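Local atomic coordinates of cysteine synthase (Helicobacter pylori, PDB entry 6AHI), a protein that makes L-cysteine and acetate from O-acetyl-L-serine and hydrogen sulfide with pyridoxal 5'-phosphate as cofactor, and also has cystathionine beta-synthase activity. Residues Phe17-Lys22 with Asn260-Gly265; Pro25-Ser30 with Lys277-Leu282; Ala31-Leu36 with Gly285-Thr290; Ser174-Ile179 with Arg200-Glu205; His219-Ile224 with Glu242-Glu247. One frame throughout, in Å; residues are numbered along the deposited sequence.

Contact 1: Phe17-Lys22 with Asn260-Gly265; sequences FKFTNK and NGLLVG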
# COMPACT_ATOMS: atom_id res chain seq x y z
N PHE A 17 13.87 -3.10 6.24
CA PHE A 17 13.66 -4.30 6.99
C PHE A 17 15.00 -5.01 7.18
O PHE A 17 15.73 -5.26 6.18
CB PHE A 17 12.68 -5.21 6.27
CG PHE A 17 12.00 -6.20 7.20
CD1 PHE A 17 12.66 -7.35 7.60
CD2 PHE A 17 10.78 -5.92 7.78
CE1 PHE A 17 12.09 -8.22 8.52
CE2 PHE A 17 10.19 -6.81 8.67
CZ PHE A 17 10.85 -7.95 9.05
N LYS A 18 15.34 -5.36 8.42
CA LYS A 18 16.57 -6.08 8.72
C LYS A 18 16.26 -7.55 9.04
O LYS A 18 15.47 -7.87 9.95
CB LYS A 18 17.33 -5.47 9.90
CG LYS A 18 18.66 -6.14 10.23
CD LYS A 18 19.18 -5.64 11.56
CE LYS A 18 20.63 -6.02 11.79
NZ LYS A 18 21.06 -5.46 13.09
N PHE A 19 16.87 -8.43 8.23
CA PHE A 19 16.80 -9.88 8.39
C PHE A 19 18.14 -10.40 8.95
O PHE A 19 19.22 -10.01 8.48
CB PHE A 19 16.56 -10.55 7.04
CG PHE A 19 15.33 -10.10 6.29
CD1 PHE A 19 14.13 -10.80 6.43
CD2 PHE A 19 15.39 -9.05 5.39
CE1 PHE A 19 13.01 -10.43 5.68
CE2 PHE A 19 14.26 -8.68 4.68
CZ PHE A 19 13.08 -9.36 4.83
N THR A 20 18.07 -11.33 9.92
CA THR A 20 19.25 -11.98 10.47
C THR A 20 19.06 -13.49 10.45
O THR A 20 18.05 -14.00 9.94
CB THR A 20 19.50 -11.51 11.91
OG1 THR A 20 18.41 -12.01 12.69
CG2 THR A 20 19.59 -10.00 12.01
N ASN A 21 20.02 -14.20 11.08
CA ASN A 21 20.02 -15.68 11.15
C ASN A 21 18.80 -16.20 11.93
O ASN A 21 18.56 -17.41 11.88
CB ASN A 21 21.31 -16.26 11.76
CG ASN A 21 21.55 -15.86 13.19
OD1 ASN A 21 20.88 -14.99 13.73
ND2 ASN A 21 22.53 -16.48 13.84
N LYS A 22 18.07 -15.31 12.63
CA LYS A 22 16.83 -15.66 13.34
C LYS A 22 15.69 -15.93 12.35
O LYS A 22 14.74 -16.55 12.71
CB LYS A 22 16.24 -14.50 14.16
CG LYS A 22 17.05 -14.01 15.34
CD LYS A 22 17.51 -15.11 16.23
CE LYS A 22 18.56 -14.64 17.21
NZ LYS A 22 19.93 -14.66 16.61
N ASN A 260 7.15 -12.99 7.46
CA ASN A 260 7.58 -11.65 7.81
C ASN A 260 6.45 -10.62 7.71
O ASN A 260 6.66 -9.45 8.11
CB ASN A 260 8.78 -11.22 6.96
CG ASN A 260 9.86 -12.28 6.96
OD1 ASN A 260 10.14 -12.89 5.93
ND2 ASN A 260 10.46 -12.52 8.11
N GLY A 261 5.32 -10.99 7.12
CA GLY A 261 4.20 -10.05 6.88
C GLY A 261 4.49 -9.01 5.81
O GLY A 261 3.81 -7.99 5.75
N LEU A 262 5.46 -9.29 4.93
CA LEU A 262 5.78 -8.42 3.83
C LEU A 262 4.97 -8.88 2.60
O LEU A 262 5.10 -10.02 2.15
CB LEU A 262 7.29 -8.47 3.57
CG LEU A 262 8.14 -7.66 4.52
CD1 LEU A 262 9.57 -8.18 4.57
CD2 LEU A 262 8.12 -6.18 4.16
N LEU A 263 4.15 -7.97 2.07
CA LEU A 263 3.30 -8.25 0.93
C LEU A 263 3.90 -7.60 -0.33
O LEU A 263 3.48 -6.52 -0.77
CB LEU A 263 1.90 -7.72 1.23
CG LEU A 263 1.24 -8.35 2.45
CD1 LEU A 263 -0.03 -7.61 2.79
CD2 LEU A 263 0.94 -9.84 2.18
N VAL A 264 4.91 -8.27 -0.89
CA VAL A 264 5.73 -7.71 -1.94
C VAL A 264 5.59 -8.55 -3.21
O VAL A 264 5.18 -9.70 -3.16
CB VAL A 264 7.19 -7.61 -1.51
CG1 VAL A 264 7.38 -6.55 -0.43
CG2 VAL A 264 7.74 -8.96 -1.05
N GLY A 265 5.94 -7.94 -4.35
CA GLY A 265 5.83 -8.62 -5.65
C GLY A 265 6.87 -9.71 -5.83
O GLY A 265 7.81 -9.85 -5.04
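Apolar contacts join F17 and F19 to L262. One methyl of L262, CD1, serves both phenylalanines. It stands over a face of the F17 ring as a CH-pi contact, 4.2 Å from the ring centroid and 15° off the ring normal, displaced toward the rim. The same methyl comes within 3.7 Å of CZ of F19, whose ring it meets obliquely, the two side chains arriving from opposite directions. F17 reaches this position because its CG lies trans to the backbone N (chi1 -157°), whereas in F19 CG sits beside its own N. The two rings also meet each other: CD1 of F17 lies 3.4 Å above the plane of the F19 ring, over its centre.

These phenylalanines belong to strand 16-19, an outermost strand of the mixed sheet within the chain. F17 continues that sheet by parallel pairing with a strand of the second subunit, and L262 packs on M7 of that subunit, which places the contact at the dimer interface. N260 and L262 lie where helix 246-260 gives way to the loop before helix 266-281, the helix being left at G261, which has positive phi.

The polar component is an amide beside a ring. OD1 of N260 lies at the edge of the F19 ring, 3.8 Å from CE1, and the amide and ring planes are 85° apart. That oxygen is hydrogen-bonded to the hydroxyl of Y24.

Contact 2: Pro25-Ser30 with Lys277-Leu282; sequences PIPLNS and KEAQRL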
# COMPACT_ATOMS: atom_id res chain seq x y z
N PRO A 25 18.47 -18.62 6.82
CA PRO A 25 19.88 -19.07 6.89
C PRO A 25 20.93 -18.03 6.44
O PRO A 25 21.55 -18.14 5.43
CB PRO A 25 19.90 -20.32 6.00
CG PRO A 25 18.73 -20.09 5.02
CD PRO A 25 17.66 -19.45 5.91
N ILE A 26 21.16 -17.04 7.30
CA ILE A 26 22.11 -15.95 7.08
C ILE A 26 23.24 -16.18 8.08
O ILE A 26 22.95 -16.50 9.22
CB ILE A 26 21.36 -14.63 7.28
CG1 ILE A 26 20.29 -14.45 6.20
CG2 ILE A 26 22.28 -13.43 7.34
CD1 ILE A 26 19.24 -13.40 6.51
N PRO A 27 24.54 -16.13 7.72
CA PRO A 27 25.60 -16.39 8.71
C PRO A 27 25.47 -15.54 9.97
O PRO A 27 24.91 -14.47 9.95
CB PRO A 27 26.90 -16.08 7.96
CG PRO A 27 26.54 -16.34 6.49
CD PRO A 27 25.09 -15.89 6.38
N LEU A 28 26.04 -16.07 11.06
CA LEU A 28 26.20 -15.38 12.31
C LEU A 28 26.76 -13.97 12.07
O LEU A 28 27.72 -13.80 11.32
CB LEU A 28 27.14 -16.21 13.19
CG LEU A 28 27.27 -15.70 14.63
CD1 LEU A 28 25.92 -15.69 15.33
CD2 LEU A 28 28.27 -16.53 15.42
N ASN A 29 26.06 -12.97 12.64
CA ASN A 29 26.44 -11.56 12.68
C ASN A 29 26.27 -10.88 11.33
O ASN A 29 26.57 -9.70 11.21
CB ASN A 29 27.87 -11.37 13.18
CG ASN A 29 28.01 -11.79 14.63
OD1 ASN A 29 27.08 -11.58 15.41
ND2 ASN A 29 29.15 -12.37 14.98
N SER A 30 25.83 -11.61 10.30
CA SER A 30 25.48 -11.02 9.04
C SER A 30 24.02 -10.55 9.08
O SER A 30 23.22 -10.97 9.94
CB SER A 30 25.70 -11.99 7.91
OG SER A 30 27.07 -12.34 7.83
N LYS A 277 21.53 -15.83 -1.11
CA LYS A 277 22.68 -16.52 -1.72
C LYS A 277 23.97 -15.72 -1.55
O LYS A 277 25.03 -16.29 -1.18
CB LYS A 277 22.39 -16.82 -3.19
CG LYS A 277 21.34 -17.91 -3.37
CD LYS A 277 21.06 -18.23 -4.81
CE LYS A 277 19.82 -19.06 -4.94
NZ LYS A 277 19.57 -19.40 -6.36
N GLU A 278 23.89 -14.40 -1.73
CA GLU A 278 25.03 -13.55 -1.53
C GLU A 278 25.46 -13.58 -0.05
O GLU A 278 26.66 -13.74 0.24
CB GLU A 278 24.77 -12.16 -2.11
CG GLU A 278 25.85 -11.13 -1.82
CD GLU A 278 27.16 -11.22 -2.60
OE1 GLU A 278 27.40 -12.25 -3.25
OE2 GLU A 278 27.96 -10.25 -2.52
N ALA A 279 24.53 -13.40 0.89
CA ALA A 279 24.90 -13.40 2.33
C ALA A 279 25.58 -14.73 2.69
O ALA A 279 26.56 -14.74 3.45
CB ALA A 279 23.71 -13.18 3.23
N GLN A 280 25.09 -15.83 2.11
CA GLN A 280 25.58 -17.16 2.45
C GLN A 280 27.00 -17.38 1.94
O GLN A 280 27.67 -18.25 2.47
CB GLN A 280 24.62 -18.24 1.93
CG GLN A 280 23.41 -18.40 2.84
CD GLN A 280 22.34 -19.28 2.24
OE1 GLN A 280 22.42 -19.69 1.09
NE2 GLN A 280 21.33 -19.60 3.03
N ARG A 281 27.46 -16.63 0.93
CA ARG A 281 28.79 -16.82 0.38
C ARG A 281 29.78 -15.82 0.99
O ARG A 281 30.94 -15.91 0.70
CB ARG A 281 28.78 -16.73 -1.16
CG ARG A 281 28.63 -15.33 -1.75
CD ARG A 281 28.82 -15.23 -3.25
NE ARG A 281 27.90 -16.05 -4.02
CZ ARG A 281 26.75 -15.64 -4.58
NH1 ARG A 281 26.44 -14.36 -4.67
NH2 ARG A 281 25.91 -16.54 -5.06
N LEU A 282 29.34 -14.91 1.85
CA LEU A 282 30.24 -13.87 2.41
C LEU A 282 30.61 -14.21 3.85
O LEU A 282 29.88 -14.94 4.52
CB LEU A 282 29.53 -12.52 2.33
CG LEU A 282 29.32 -11.94 0.94
CD1 LEU A 282 28.46 -10.69 1.03
CD2 LEU A 282 30.64 -11.62 0.25
O HOH W 1 27.51 -13.25 5.43
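Q280 reaches from helix 266-281 to P25 with an extended side chain. Its CB carries CG beside the backbone N (chi1 -79°), and from there the chain runs straight out. CG passes 3.2 Å from O of P25, and CD lies slightly farther from the same oxygen. NE2 at the tip donates to O of P25 at 2.8 Å with an N-H...O angle of 161°. The bond lies in the carbonyl plane, on a lone pair, and the acceptor is only 6° out of the amide plane, so the N-H points at the lone pair, which should limit rotation of the amide. NE2 also lies 3.3 Å from CG of the P25 ring.

Farther on, CG of P27 packs 3.4 Å from O of A279. I26 CG2 and A279 CB add a looser apolar contact at 4.4 Å. A water joins the segments: hydrogen-bonded to OG of S30 at 2.6 Å, it lies within bonding distance of O of A279 and O of L282 near the helix end, with more acceptors in reach than protons.

Loop 25-30, with its type II beta turn from P27 to S30, links antiparallel strands 16-19 and 31-36 and packs on the C-terminal end of a helix.

Contact 3: Ala31-Leu36 with Gly285-Thr290; sequences AIYAKL and GSQVLT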
# COMPACT_ATOMS: atom_id res chain seq x y z
N ALA A 31 23.65 -9.71 8.12
CA ALA A 31 22.30 -9.22 7.98
C ALA A 31 22.01 -8.90 6.52
O ALA A 31 22.92 -8.51 5.76
CB ALA A 31 22.09 -7.97 8.81
N ILE A 32 20.72 -8.97 6.18
CA ILE A 32 20.20 -8.44 4.94
C ILE A 32 19.29 -7.27 5.31
O ILE A 32 18.37 -7.41 6.09
CB ILE A 32 19.47 -9.51 4.11
CG1 ILE A 32 20.40 -10.66 3.70
CG2 ILE A 32 18.80 -8.87 2.90
CD1 ILE A 32 19.68 -11.83 3.10
N TYR A 33 19.52 -6.15 4.63
CA TYR A 33 18.67 -4.99 4.71
C TYR A 33 17.91 -4.83 3.40
O TYR A 33 18.51 -4.66 2.39
CB TYR A 33 19.51 -3.74 4.95
CG TYR A 33 20.27 -3.80 6.23
CD1 TYR A 33 19.67 -3.43 7.42
CD2 TYR A 33 21.57 -4.25 6.28
CE1 TYR A 33 20.37 -3.42 8.61
CE2 TYR A 33 22.27 -4.29 7.48
CZ TYR A 33 21.68 -3.86 8.65
OH TYR A 33 22.37 -3.88 9.84
N ALA A 34 16.59 -4.80 3.49
CA ALA A 34 15.75 -4.57 2.36
C ALA A 34 15.10 -3.22 2.49
O ALA A 34 14.32 -2.95 3.42
CB ALA A 34 14.70 -5.64 2.22
N LYS A 35 15.40 -2.37 1.50
CA LYS A 35 14.74 -1.11 1.38
C LYS A 35 13.33 -1.35 0.84
O LYS A 35 13.17 -1.93 -0.22
CB LYS A 35 15.62 -0.22 0.51
CG LYS A 35 15.12 1.19 0.37
CD LYS A 35 15.26 1.99 1.60
CE LYS A 35 15.28 3.46 1.27
NZ LYS A 35 14.91 4.27 2.44
N LEU A 36 12.31 -0.92 1.60
CA LEU A 36 10.92 -1.23 1.34
C LEU A 36 10.25 -0.15 0.46
O LEU A 36 9.38 0.60 0.93
CB LEU A 36 10.18 -1.37 2.68
CG LEU A 36 10.74 -2.42 3.63
CD1 LEU A 36 9.80 -2.59 4.82
CD2 LEU A 36 10.97 -3.73 2.90
N GLY A 285 29.43 -11.49 9.63
CA GLY A 285 29.47 -10.07 9.85
C GLY A 285 29.21 -9.26 8.58
O GLY A 285 29.24 -8.07 8.62
N SER A 286 28.92 -9.90 7.45
CA SER A 286 28.68 -9.16 6.22
C SER A 286 27.27 -8.54 6.20
O SER A 286 26.33 -9.09 6.76
CB SER A 286 28.91 -10.04 5.04
OG SER A 286 30.29 -10.40 4.96
N GLN A 287 27.12 -7.38 5.55
CA GLN A 287 25.87 -6.63 5.51
C GLN A 287 25.45 -6.48 4.04
O GLN A 287 26.18 -5.92 3.26
CB GLN A 287 26.00 -5.28 6.21
CG GLN A 287 26.73 -5.33 7.55
CD GLN A 287 25.87 -5.91 8.64
OE1 GLN A 287 24.75 -5.49 8.87
NE2 GLN A 287 26.40 -6.93 9.31
N VAL A 288 24.30 -7.07 3.68
CA VAL A 288 23.86 -7.12 2.28
C VAL A 288 22.62 -6.23 2.11
O VAL A 288 21.65 -6.41 2.84
CB VAL A 288 23.57 -8.57 1.84
CG1 VAL A 288 23.00 -8.64 0.44
CG2 VAL A 288 24.82 -9.42 1.95
N LEU A 289 22.68 -5.27 1.19
CA LEU A 289 21.55 -4.40 0.92
C LEU A 289 20.80 -4.91 -0.31
O LEU A 289 21.45 -5.22 -1.34
CB LEU A 289 22.06 -2.99 0.66
CG LEU A 289 21.07 -1.99 0.07
CD1 LEU A 289 19.93 -1.67 1.03
CD2 LEU A 289 21.81 -0.74 -0.32
N THR A 290 19.46 -4.95 -0.23
CA THR A 290 18.62 -5.19 -1.42
C THR A 290 17.45 -4.19 -1.43
O THR A 290 17.26 -3.42 -0.53
CB THR A 290 18.23 -6.68 -1.50
OG1 THR A 290 17.63 -6.98 -2.77
CG2 THR A 290 17.26 -7.07 -0.41
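At the edge of the Y33 ring, close to its plane, lies OE1 of Q287, which is 3.1 Å from CE2 and 3.0 Å from OH. The hydroxyl can donate to this oxygen, although another acceptor competes for its proton. Ring and amide planes are 52° apart. The Q287 chain is bent at chi2 (-75°), which lays the amide over the strand, OE1 turned to Y33 and NE2 donating to O of G285 from above the carbonyl plane.

Strands 31-36 and 287-292 pair in parallel within the mixed sheet of this pyridoxal-phosphate enzyme, A31-A34 opposite Q287-T290, joining the N- and C-terminal parts of the chain. Most of their hydrogen bonds are nearly straight, as in V288 N to A31 O at 2.9 Å and T290 N to Y33 O at 2.8 Å. On the sheet face carrying I32 and A34, facing helix 266-281, CG2 of T290 packs 3.9 Å from CB of A34, while its OG1 bonds to O of V176 on the next strand.

K35 sends its ammonium group to E163 and E167. Five backbone bonds thus satisfy polar atoms between the strands, and the two carboxylates probably stabilise the buried lysine's charge.

Contact 4: Ser174-Ile179 with Arg200-Glu205; sequences SFVAGI and RLIGVE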
# COMPACT_ATOMS: atom_id res chain seq x y z
N SER A 174 27.72 -5.67 0.25
CA SER A 174 27.18 -6.00 -1.04
C SER A 174 25.84 -5.27 -1.26
O SER A 174 25.06 -5.04 -0.33
CB SER A 174 27.04 -7.51 -1.15
OG SER A 174 26.56 -7.85 -2.46
N PHE A 175 25.57 -4.98 -2.54
CA PHE A 175 24.33 -4.45 -3.05
C PHE A 175 23.80 -5.41 -4.12
O PHE A 175 24.47 -5.70 -5.10
CB PHE A 175 24.52 -3.05 -3.62
CG PHE A 175 23.31 -2.46 -4.29
CD1 PHE A 175 22.08 -2.46 -3.65
CD2 PHE A 175 23.38 -1.90 -5.57
CE1 PHE A 175 20.96 -1.91 -4.25
CE2 PHE A 175 22.26 -1.36 -6.17
CZ PHE A 175 21.05 -1.36 -5.51
N VAL A 176 22.60 -5.91 -3.88
CA VAL A 176 21.95 -6.90 -4.68
C VAL A 176 20.61 -6.33 -5.12
O VAL A 176 19.80 -6.01 -4.24
CB VAL A 176 21.73 -8.19 -3.86
CG1 VAL A 176 20.99 -9.24 -4.66
CG2 VAL A 176 23.05 -8.73 -3.30
N ALA A 177 20.36 -6.23 -6.44
CA ALA A 177 19.11 -5.62 -6.89
C ALA A 177 18.69 -6.21 -8.24
O ALA A 177 19.56 -6.52 -9.08
CB ALA A 177 19.25 -4.12 -6.98
N GLY A 178 17.38 -6.36 -8.41
CA GLY A 178 16.77 -6.79 -9.66
C GLY A 178 17.00 -5.76 -10.77
O GLY A 178 17.05 -4.55 -10.52
N ILE A 179 17.12 -6.28 -11.99
CA ILE A 179 17.33 -5.49 -13.20
C ILE A 179 16.15 -5.75 -14.14
O ILE A 179 15.90 -6.91 -14.51
CB ILE A 179 18.66 -5.85 -13.88
CG1 ILE A 179 19.84 -5.41 -13.03
CG2 ILE A 179 18.72 -5.29 -15.31
CD1 ILE A 179 21.09 -6.18 -13.32
N ARG A 200 30.44 -4.94 -3.14
CA ARG A 200 30.15 -5.88 -4.22
C ARG A 200 28.80 -5.50 -4.84
O ARG A 200 27.89 -5.05 -4.18
CB ARG A 200 30.14 -7.33 -3.69
CG ARG A 200 31.51 -7.89 -3.35
CD ARG A 200 31.47 -9.20 -2.59
NE ARG A 200 30.56 -10.19 -3.19
CZ ARG A 200 30.84 -10.99 -4.21
NH1 ARG A 200 32.01 -10.92 -4.84
NH2 ARG A 200 29.92 -11.86 -4.63
N LEU A 201 28.69 -5.69 -6.15
CA LEU A 201 27.48 -5.38 -6.90
C LEU A 201 26.99 -6.64 -7.61
O LEU A 201 27.72 -7.18 -8.46
CB LEU A 201 27.80 -4.32 -7.95
CG LEU A 201 28.32 -2.98 -7.45
CD1 LEU A 201 28.55 -2.05 -8.63
CD2 LEU A 201 27.33 -2.34 -6.48
N ILE A 202 25.76 -7.07 -7.29
CA ILE A 202 25.12 -8.24 -7.87
C ILE A 202 23.77 -7.83 -8.45
O ILE A 202 22.90 -7.37 -7.73
CB ILE A 202 24.91 -9.36 -6.84
CG1 ILE A 202 26.20 -9.71 -6.09
CG2 ILE A 202 24.23 -10.56 -7.51
CD1 ILE A 202 27.16 -10.56 -6.87
N GLY A 203 23.60 -8.04 -9.76
CA GLY A 203 22.34 -7.79 -10.46
C GLY A 203 21.52 -9.06 -10.49
O GLY A 203 22.07 -10.15 -10.56
N VAL A 204 20.19 -8.94 -10.41
CA VAL A 204 19.35 -10.11 -10.26
C VAL A 204 18.40 -10.16 -11.46
O VAL A 204 17.83 -9.16 -11.81
CB VAL A 204 18.58 -10.06 -8.94
CG1 VAL A 204 17.71 -11.28 -8.73
CG2 VAL A 204 19.54 -9.86 -7.77
N GLU A 205 18.27 -11.35 -12.06
CA GLU A 205 17.43 -11.58 -13.22
C GLU A 205 16.70 -12.90 -13.00
O GLU A 205 17.20 -13.79 -12.31
CB GLU A 205 18.27 -11.65 -14.49
CG GLU A 205 19.31 -12.77 -14.46
CD GLU A 205 19.98 -13.17 -15.77
OE1 GLU A 205 19.71 -12.49 -16.78
OE2 GLU A 205 20.77 -14.15 -15.77
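A beta-alpha-beta unit, strand 174-178, helix 183-195 and strand 200-206, brings S174-I179 beside R200-E205 as parallel neighbours. The short strand axes come within 4.5 Å of each other at 21°. Five backbone bonds join them, from F175 N to R200 O at 2.8 Å through to I179 N to V204 O at 3.0 Å. The bond V204 N to A177 O is the most bent, with an N-H...O angle of 134°, its donor lying above the carbonyl plane instead of on a lone pair.

On the face carrying V176, I202 and V204, which turns toward helix 266-281, CG2 of V176 lies alongside CB of I202 at 4.0 Å, the two side chains pointing the same way. CG1 of V176 and CG2 of V204 are pressed together at 3.5 Å, tighter than usual for two methyls. CG1 is trans to the backbone N (chi1 177°), which carries it forward to the later residue of the partner strand. S174 OG and R200 NE both reach E278 on that helix.

The other face belongs to the crossover helix. CD2 of L201 sits at the edge of the F175 ring, 4.1 Å from CD2 of F175, and both residues pack on helix 183-195. After the strand, CD1 of I179 lies over the backbone of G203, 3.5 Å from its CA. G178 precedes the glycine-rich loop 180-184, whose residues are thought to bind pyridoxal 5'-phosphate.

Contact 5: His219-Ile224 with Glu242-Glu247; sequences HEIEGI and ETISDE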
# COMPACT_ATOMS: atom_id res chain seq x y z
N HIS A 219 9.11 -15.81 -18.42
CA HIS A 219 9.28 -16.01 -17.00
C HIS A 219 8.05 -15.40 -16.31
O HIS A 219 7.59 -14.36 -16.73
CB HIS A 219 10.60 -15.39 -16.51
CG HIS A 219 10.81 -13.97 -16.95
ND1 HIS A 219 10.25 -12.90 -16.27
CD2 HIS A 219 11.49 -13.44 -17.99
CE1 HIS A 219 10.56 -11.78 -16.89
NE2 HIS A 219 11.32 -12.08 -17.95
N GLU A 220 7.53 -16.06 -15.27
CA GLU A 220 6.39 -15.52 -14.52
C GLU A 220 6.83 -14.36 -13.61
O GLU A 220 6.01 -13.48 -13.33
CB GLU A 220 5.67 -16.57 -13.68
CG GLU A 220 4.28 -16.09 -13.24
CD GLU A 220 3.37 -17.01 -12.44
OE1 GLU A 220 3.83 -17.60 -11.42
OE2 GLU A 220 2.17 -17.11 -12.81
N ILE A 221 8.08 -14.35 -13.13
CA ILE A 221 8.52 -13.19 -12.30
C ILE A 221 8.29 -11.92 -13.13
O ILE A 221 8.64 -11.89 -14.30
CB ILE A 221 9.99 -13.30 -11.84
CG1 ILE A 221 10.17 -14.45 -10.85
CG2 ILE A 221 10.49 -11.98 -11.25
CD1 ILE A 221 11.60 -14.93 -10.67
N GLU A 222 7.71 -10.89 -12.49
CA GLU A 222 7.32 -9.66 -13.15
C GLU A 222 8.16 -8.48 -12.70
O GLU A 222 8.30 -8.21 -11.50
CB GLU A 222 5.86 -9.36 -12.81
CG GLU A 222 4.89 -10.43 -13.28
CD GLU A 222 3.58 -9.95 -13.85
OE1 GLU A 222 3.48 -8.76 -14.21
OE2 GLU A 222 2.65 -10.77 -13.93
N GLY A 223 8.68 -7.72 -13.67
CA GLY A 223 9.34 -6.46 -13.43
C GLY A 223 10.83 -6.51 -13.72
O GLY A 223 11.42 -5.49 -14.00
N ILE A 224 11.43 -7.70 -13.66
CA ILE A 224 12.85 -7.86 -13.91
C ILE A 224 13.02 -8.85 -15.06
O ILE A 224 12.14 -9.62 -15.36
CB ILE A 224 13.63 -8.32 -12.65
CG1 ILE A 224 13.12 -9.66 -12.12
CG2 ILE A 224 13.60 -7.25 -11.57
CD1 ILE A 224 14.03 -10.31 -11.11
N GLU A 242 22.79 -12.91 -10.68
CA GLU A 242 22.17 -14.06 -10.08
C GLU A 242 20.88 -14.35 -10.86
O GLU A 242 20.02 -13.45 -10.97
CB GLU A 242 21.98 -13.75 -8.59
CG GLU A 242 21.66 -14.96 -7.74
CD GLU A 242 22.81 -15.94 -7.51
OE1 GLU A 242 23.80 -15.54 -6.88
OE2 GLU A 242 22.72 -17.09 -7.98
N THR A 243 20.76 -15.57 -11.40
CA THR A 243 19.58 -16.01 -12.16
C THR A 243 18.68 -16.81 -11.22
O THR A 243 19.11 -17.82 -10.69
CB THR A 243 19.94 -16.90 -13.36
OG1 THR A 243 20.90 -16.24 -14.17
CG2 THR A 243 18.74 -17.26 -14.21
N ILE A 244 17.45 -16.33 -11.03
CA ILE A 244 16.48 -16.92 -10.10
C ILE A 244 15.35 -17.56 -10.91
O ILE A 244 14.73 -16.92 -11.74
CB ILE A 244 15.96 -15.85 -9.14
CG1 ILE A 244 17.10 -15.16 -8.40
CG2 ILE A 244 14.93 -16.43 -8.19
CD1 ILE A 244 17.97 -16.08 -7.59
N SER A 245 15.11 -18.84 -10.64
CA SER A 245 13.96 -19.53 -11.25
C SER A 245 12.66 -18.94 -10.72
O SER A 245 12.61 -18.38 -9.62
CB SER A 245 14.05 -20.99 -10.98
OG SER A 245 13.87 -21.27 -9.61
N ASP A 246 11.59 -19.07 -11.51
CA ASP A 246 10.28 -18.67 -11.09
C ASP A 246 9.90 -19.44 -9.83
O ASP A 246 9.33 -18.85 -8.92
CB ASP A 246 9.24 -18.92 -12.19
CG ASP A 246 9.31 -17.91 -13.32
OD1 ASP A 246 9.83 -16.80 -13.07
OD2 ASP A 246 8.86 -18.24 -14.45
N GLU A 247 10.19 -20.75 -9.79
CA GLU A 247 9.83 -21.55 -8.62
C GLU A 247 10.45 -20.94 -7.35
O GLU A 247 9.80 -20.80 -6.33
CB GLU A 247 10.28 -23.01 -8.76
CG GLU A 247 9.44 -23.97 -7.94
CD GLU A 247 8.04 -24.29 -8.47
OE1 GLU A 247 7.62 -23.77 -9.55
OE2 GLU A 247 7.35 -25.09 -7.82
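Two torsions aim the D246 carboxylate at the loop: CG lies beside the backbone N (chi1 -75°), and a small chi2 of -24° spreads the oxygens beneath two successive amides. OD2 accepts from N of E220 at 2.7 Å with an N-H...O angle of 169°, and OD1 accepts from N of I221 at 3.0 Å. Each donor stands well above the carboxylate plane, so the pair of N-H groups comes down on a face of the group.

I221 adds an apolar flank to this grip. Its CG1, likewise beside the backbone N, passes 3.3 Å from OD1 of D246. CD1 goes on to O of S245 at 3.7 Å and, more loosely, to CG2 of I244 at 4.4 Å. H219 and E220 fill in around OD2: CA of H219 and CB of E220 both lie close to it.

Within the loop, ND1 of H219 donates to O of I221 at 2.7 Å, with the acceptor in the plane of the imidazole. This bond ties H219 to the carbonyl two residues on and probably helps fix the loop. D246 stands at the start of helix 246-260, next to S245, the N-cap residue, whose OG bonds to N of E248. I221 also touches S266 and lies about 4 Å, side chain to side chain, from S267, a probable pyridoxal 5'-phosphate ligand.

The chemistry implies a carboxylate whose negative charge is probably eased by two backbone N-H groups and by the helix N-terminus, and a loop tied to that helix start close to the cofactor site.

Overall arrangement
Contacts 1, 3, 4 and 5 reach the mixed sheet, six strands within this chain in the order 16-19, 31-36, 287-292, 174-178, 200-206, 240-244; at strand 16-19 it continues across the dimer interface. Contact 3 pairs the second and third strands and contact 4 the fourth and fifth, their centres 12 Å apart; contacts 1 and 5 (centres 19 Å apart) involve the outermost strands. Contact 2, its centre 10 Å from that of contact 3, sets helix 266-281 beside the loop between the first two strands. Contacts 1, 2 and 3 interleave along the chain, with 4 and 5 in series inside them. Both ends of the sequence complete the sheet, with the probable cofactor-binding loop emerging from its middle.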